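Local coordinates for PILD processed protein (Shewanella oneidensis, PDB 4D40) that is a type IV pilin, probably a subunit that packs through its N-terminal helix into surface pilus fibres used in cell adhesion, at residues 4-9 with 66-71; 32-37 with 55-60. All coordinates share one frame; numbering follows the deposited sequence. Where two conformers were deposited one is given.

Contact 1 of 2, residues 4-9 with 66-71; sequences GRRFDA and SDPCGT
Cys-69 SG lies over the centre of one face of the Arg-6 guanidinium, 3.5 Å from CZ, while the carboxylate of Asp-67 takes the edge formed by NE and NH2. The grip is side-on: Arg-6 NH2 donates to Asp-67 OD1 at 3.0 Å, in the guanidinium plane and on the syn lone pair, and Arg-6 NE to Asp-67 OD2, also 3.0 Å. The fit is not flat: the two planes stand 54° apart and OD2 sits tilted from the guanidinium plane. With CG anti to the backbone N (chi1 -173°), the arginine chain leaves helix 2-27 toward the loop and bends at chi2 and chi3 to turn this edge to the acid. From the carboxylate face opposite Arg-6 NE, Cys-69 N reaches Asp-67 OD2 at 3.0 Å, making an Asx turn at the head of the type I turn from Asp-67 to Gly-70. A leucine in place of Arg-6 would probably leave the buried Asp-67 charge without its mate and the sulfur without its flat partner. NH1 bonds Cys-86 O and the arginine touches Tyr-42 of strand 42-48, joining the helix start to the sheet edge and to the type IV pilin D-region, bounded here by the Cys-69–Cys-86 disulfide.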
loop_
_atom_site.group_PDB
_atom_site.type_symbol
_atom_site.label_atom_id
_atom_site.label_comp_id
_atom_site.label_asym_id
_atom_site.label_seq_id
_atom_site.Cartn_x
_atom_site.Cartn_y
_atom_site.Cartn_z
ATOM N N GLY A 4 -15.495 -1.531 -4.720
ATOM C CA GLY A 4 -14.663 -1.387 -5.902
ATOM C C GLY A 4 -13.481 -0.465 -5.661
ATOM O O GLY A 4 -12.367 -0.722 -6.125
ATOM N N ARG A 5 -13.721 0.615 -4.923
ATOM C CA ARG A 5 -12.671 1.580 -4.642
ATOM C C ARG A 5 -11.627 1.023 -3.674
ATOM O O ARG A 5 -10.454 1.385 -3.751
ATOM C CB ARG A 5 -13.274 2.869 -4.090
ATOM C CG ARG A 5 -14.075 3.639 -5.122
ATOM C CD ARG A 5 -14.389 5.028 -4.636
ATOM N NE ARG A 5 -15.303 5.022 -3.498
ATOM C CZ ARG A 5 -16.606 5.283 -3.563
ATOM N NH1 ARG A 5 -17.187 5.579 -4.720
ATOM N NH2 ARG A 5 -17.336 5.252 -2.457
ATOM N N ARG A 6 -12.058 0.154 -2.763
ATOM C CA ARG A 6 -11.131 -0.557 -1.886
ATOM C C ARG A 6 -10.207 -1.424 -2.733
ATOM O O ARG A 6 -8.995 -1.463 -2.516
ATOM C CB ARG A 6 -11.886 -1.418 -0.866
ATOM C CG ARG A 6 -10.984 -2.060 0.197
ATOM C CD ARG A 6 -11.529 -3.405 0.664
ATOM N NE ARG A 6 -12.913 -3.316 1.102
ATOM C CZ ARG A 6 -13.756 -4.342 1.166
ATOM N NH1 ARG A 6 -13.367 -5.564 0.826
ATOM N NH2 ARG A 6 -15.000 -4.144 1.576
ATOM N N PHE A 7 -10.782 -2.114 -3.710
ATOM C CA PHE A 7 -9.999 -3.021 -4.538
ATOM C C PHE A 7 -9.078 -2.229 -5.468
ATOM O O PHE A 7 -7.952 -2.658 -5.744
ATOM C CB PHE A 7 -10.915 -3.956 -5.331
ATOM C CG PHE A 7 -11.667 -4.956 -4.478
ATOM C CD1 PHE A 7 -11.089 -5.517 -3.345
ATOM C CD2 PHE A 7 -12.951 -5.340 -4.818
ATOM C CE1 PHE A 7 -11.780 -6.429 -2.570
ATOM C CE2 PHE A 7 -13.650 -6.257 -4.045
ATOM C CZ PHE A 7 -13.061 -6.803 -2.923
ATOM N N ASP A 8 -9.547 -1.073 -5.938
ATOM C CA ASP A 8 -8.701 -0.154 -6.702
ATOM C C ASP A 8 -7.473 0.255 -5.896
ATOM O O ASP A 8 -6.357 0.292 -6.411
ATOM C CB ASP A 8 -9.471 1.107 -7.105
ATOM C CG ASP A 8 -10.460 0.865 -8.226
ATOM O OD1 ASP A 8 -10.359 -0.171 -8.921
ATOM O OD2 ASP A 8 -11.339 1.730 -8.411
ATOM N N ALA A 9 -7.693 0.588 -4.630
ATOM C CA ALA A 9 -6.600 0.974 -3.745
ATOM C C ALA A 9 -5.627 -0.181 -3.552
ATOM O O ALA A 9 -4.408 0.010 -3.559
ATOM C CB ALA A 9 -7.149 1.444 -2.403
ATOM N N SER A 66 -16.538 5.044 3.229
ATOM C CA SER A 66 -17.028 4.406 4.447
ATOM C C SER A 66 -16.968 2.899 4.310
ATOM O O SER A 66 -17.999 2.223 4.267
ATOM C CB SER A 66 -18.458 4.851 4.756
ATOM O OG SER A 66 -19.331 4.510 3.693
ATOM N N ASP A 67 -15.747 2.381 4.257
ATOM C CA ASP A 67 -15.518 0.973 3.998
ATOM C C ASP A 67 -15.081 0.232 5.264
ATOM O O ASP A 67 -14.229 0.720 6.000
ATOM C CB ASP A 67 -14.469 0.822 2.907
ATOM C CG ASP A 67 -14.226 -0.604 2.556
ATOM O OD1 ASP A 67 -15.001 -1.148 1.743
ATOM O OD2 ASP A 67 -13.275 -1.180 3.113
ATOM N N PRO A 68 -15.659 -0.955 5.522
ATOM C CA PRO A 68 -15.404 -1.651 6.791
ATOM C C PRO A 68 -14.001 -2.254 6.946
ATOM O O PRO A 68 -13.676 -2.728 8.037
ATOM C CB PRO A 68 -16.470 -2.753 6.797
ATOM C CG PRO A 68 -16.788 -2.985 5.363
ATOM C CD PRO A 68 -16.687 -1.640 4.717
ATOM N N CYS A 69 -13.183 -2.234 5.899
ATOM C CA CYS A 69 -11.819 -2.743 6.014
ATOM C C CYS A 69 -10.855 -1.670 6.503
ATOM O O CYS A 69 -9.709 -1.959 6.836
ATOM C CB CYS A 69 -11.344 -3.315 4.680
ATOM S SG CYS A 69 -12.230 -4.830 4.260
ATOM N N GLY A 70 -11.324 -0.431 6.558
ATOM C CA GLY A 70 -10.519 0.656 7.078
ATOM C C GLY A 70 -9.205 0.817 6.348
ATOM O O GLY A 70 -9.141 0.746 5.118
ATOM N N THR A 71 -8.140 1.016 7.112
ATOM C CA THR A 71 -6.820 1.195 6.528
ATOM C C THR A 71 -6.261 -0.121 6.022
ATOM O O THR A 71 -6.264 -1.130 6.733
ATOM C CB THR A 71 -5.845 1.807 7.543
ATOM O OG1 THR A 71 -6.319 3.104 7.920
ATOM C CG2 THR A 71 -4.442 1.932 6.943
#

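Contact 2 of 2, residues 32-37 with 55-60; sequences ASQSLA and FSLKAV
Leu-57 CD2 is the atom of 55-60 that both Gln-34 and Leu-36 touch, and it receives one apolar and one polar neighbour. The apolar touch is methyl to methyl: Leu-36 CD1 lies 4.1 Å from Leu-57 CD2, the two side chains meeting at a slant and each pointing from its own backbone toward the other segment. Leu-36 also rests on Tyr-12 and Ser-16 of helix 2-27.

The polar neighbour is the amide of Gln-34. Its chain, fully extended (chi1 -176°, chi2 -179°), reaches inward and crosses Leu-57 at about a right angle, bringing Gln-34 OE1 to 3.6 Å from Leu-57 CD2. On the other arm of the amide, NE2 donates to Ser-16 O, a bond that ties the loop to the helix and helps fix how the amide is turned.

No hydrogen bond joins the two segments, whose nearest CA atoms, those of Gln-34 and Leu-57, are 9.8 Å apart. Residues 32-37 belong to the αβ-loop between the helix and the sheet of a type IV pilin. This loop approaches the strand through side chains, Gln-34 and Leu-57 both also touching Tyr-46 of strand 42-48, and the strand keeps its backbone pairing for its sheet neighbours, as in Leu-57 with Leu-74. Chemically the contact is lopsided: NE2 is satisfied, whereas OE1 is buried against a methyl with no partner in the model, which is likely to carry some desolvation cost beside modest van der Waals packing.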
loop_
_atom_site.group_PDB
_atom_site.type_symbol
_atom_site.label_atom_id
_atom_site.label_comp_id
_atom_site.label_asym_id
_atom_site.label_seq_id
_atom_site.Cartn_x
_atom_site.Cartn_y
_atom_site.Cartn_z
ATOM N N ALA A 32 14.430 5.750 -0.035
ATOM C CA ALA A 32 14.087 6.646 1.060
ATOM C C ALA A 32 12.649 7.144 0.946
ATOM O O ALA A 32 12.014 7.453 1.957
ATOM C CB ALA A 32 15.041 7.820 1.094
ATOM N N SER A 33 12.147 7.236 -0.284
ATOM C CA SER A 33 10.795 7.735 -0.537
ATOM C C SER A 33 10.201 7.165 -1.816
ATOM O O SER A 33 10.913 6.615 -2.649
ATOM C CB SER A 33 10.798 9.265 -0.625
ATOM O OG SER A 33 11.574 9.717 -1.723
ATOM N N GLN A 34 8.887 7.313 -1.963
ATOM C CA GLN A 34 8.183 6.894 -3.168
ATOM C C GLN A 34 7.033 7.864 -3.385
ATOM O O GLN A 34 6.275 8.142 -2.456
ATOM C CB GLN A 34 7.660 5.458 -3.052
ATOM C CG GLN A 34 6.989 4.934 -4.327
ATOM C CD GLN A 34 6.464 3.507 -4.185
ATOM O OE1 GLN A 34 6.042 3.094 -3.103
ATOM N NE2 GLN A 34 6.487 2.749 -5.283
ATOM N N SER A 35 6.919 8.392 -4.599
ATOM C CA SER A 35 5.830 9.296 -4.936
ATOM C C SER A 35 4.551 8.504 -5.172
ATOM O O SER A 35 4.518 7.587 -5.997
ATOM C CB SER A 35 6.183 10.126 -6.171
ATOM O OG SER A 35 5.176 11.083 -6.442
ATOM N N LEU A 36 3.501 8.856 -4.439
ATOM C CA LEU A 36 2.229 8.159 -4.535
ATOM C C LEU A 36 1.125 9.170 -4.768
ATOM O O LEU A 36 1.196 10.294 -4.278
ATOM C CB LEU A 36 1.949 7.355 -3.268
ATOM C CG LEU A 36 2.969 6.270 -2.918
ATOM C CD1 LEU A 36 2.734 5.781 -1.502
ATOM C CD2 LEU A 36 2.875 5.127 -3.909
ATOM N N ALA A 37 0.114 8.762 -5.527
ATOM C CA ALA A 37 -0.993 9.649 -5.883
ATOM C C ALA A 37 -2.215 9.366 -5.029
ATOM O O ALA A 37 -2.747 8.261 -5.054
ATOM C CB ALA A 37 -1.335 9.489 -7.346
ATOM N N PHE A 55 9.554 -2.252 4.412
ATOM C CA PHE A 55 8.680 -1.094 4.239
ATOM C C PHE A 55 7.236 -1.421 4.581
ATOM O O PHE A 55 6.852 -2.584 4.686
ATOM C CB PHE A 55 8.739 -0.561 2.798
ATOM C CG PHE A 55 8.099 -1.470 1.778
ATOM C CD1 PHE A 55 6.727 -1.497 1.605
ATOM C CD2 PHE A 55 8.882 -2.296 0.980
ATOM C CE1 PHE A 55 6.143 -2.324 0.671
ATOM C CE2 PHE A 55 8.305 -3.119 0.047
ATOM C CZ PHE A 55 6.926 -3.134 -0.110
ATOM N N SER A 56 6.441 -0.367 4.722
ATOM C CA SER A 56 4.998 -0.488 4.826
ATOM C C SER A 56 4.343 0.494 3.872
ATOM O O SER A 56 4.615 1.696 3.930
ATOM C CB SER A 56 4.522 -0.216 6.248
ATOM O OG SER A 56 3.104 -0.162 6.290
ATOM N N LEU A 57 3.495 -0.033 2.996
ATOM C CA LEU A 57 2.629 0.785 2.151
ATOM C C LEU A 57 1.252 0.799 2.781
ATOM O O LEU A 57 0.746 -0.258 3.167
ATOM C CB LEU A 57 2.550 0.226 0.727
ATOM C CG LEU A 57 3.740 0.483 -0.190
ATOM C CD1 LEU A 57 3.683 -0.443 -1.408
ATOM C CD2 LEU A 57 3.757 1.941 -0.623
ATOM N N LYS A 58 0.635 1.976 2.900
ATOM C CA LYS A 58 -0.706 2.039 3.461
ATOM C C LYS A 58 -1.642 2.845 2.591
ATOM O O LYS A 58 -1.231 3.787 1.912
ATOM C CB LYS A 58 -0.702 2.643 4.863
ATOM C CG LYS A 58 0.106 1.850 5.873
ATOM C CD LYS A 58 -0.075 2.413 7.269
ATOM C CE LYS A 58 0.377 1.426 8.322
ATOM N NZ LYS A 58 1.846 1.254 8.269
ATOM N N ALA A 59 -2.908 2.451 2.643
ATOM C CA ALA A 59 -4.001 3.197 2.038
ATOM C C ALA A 59 -5.019 3.504 3.121
ATOM O O ALA A 59 -5.700 2.605 3.617
ATOM C CB ALA A 59 -4.635 2.406 0.914
ATOM N N VAL A 60 -5.106 4.778 3.492
ATOM C CA VAL A 60 -5.986 5.216 4.569
ATOM C C VAL A 60 -7.241 5.831 3.987
ATOM O O VAL A 60 -7.158 6.856 3.314
ATOM C CB VAL A 60 -5.292 6.246 5.485
ATOM C CG1 VAL A 60 -6.245 6.724 6.583
ATOM C CG2 VAL A 60 -4.032 5.654 6.091
#

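How the contacts relate
From the N terminus, the chain enters helix 2-27, whose first turns supply residues 4-9 of contact 1. It then runs through the loop holding 32-37, strand 42-48 and strand 55-61, and contact 2 closes the smaller loop there, between 32-37 and 55-60. Past that strand, 66-71 returns to the helix start and closes contact 1, so contact 2 is nested inside the larger loop. The centres are 16 Å apart, yet the two contacts touch where Thr-71 packs on Ala-59 and Val-60, and Ala-9 meets Ala-59. Together they join the long helix, the loop after it and the antiparallel sheet of the pilin fold.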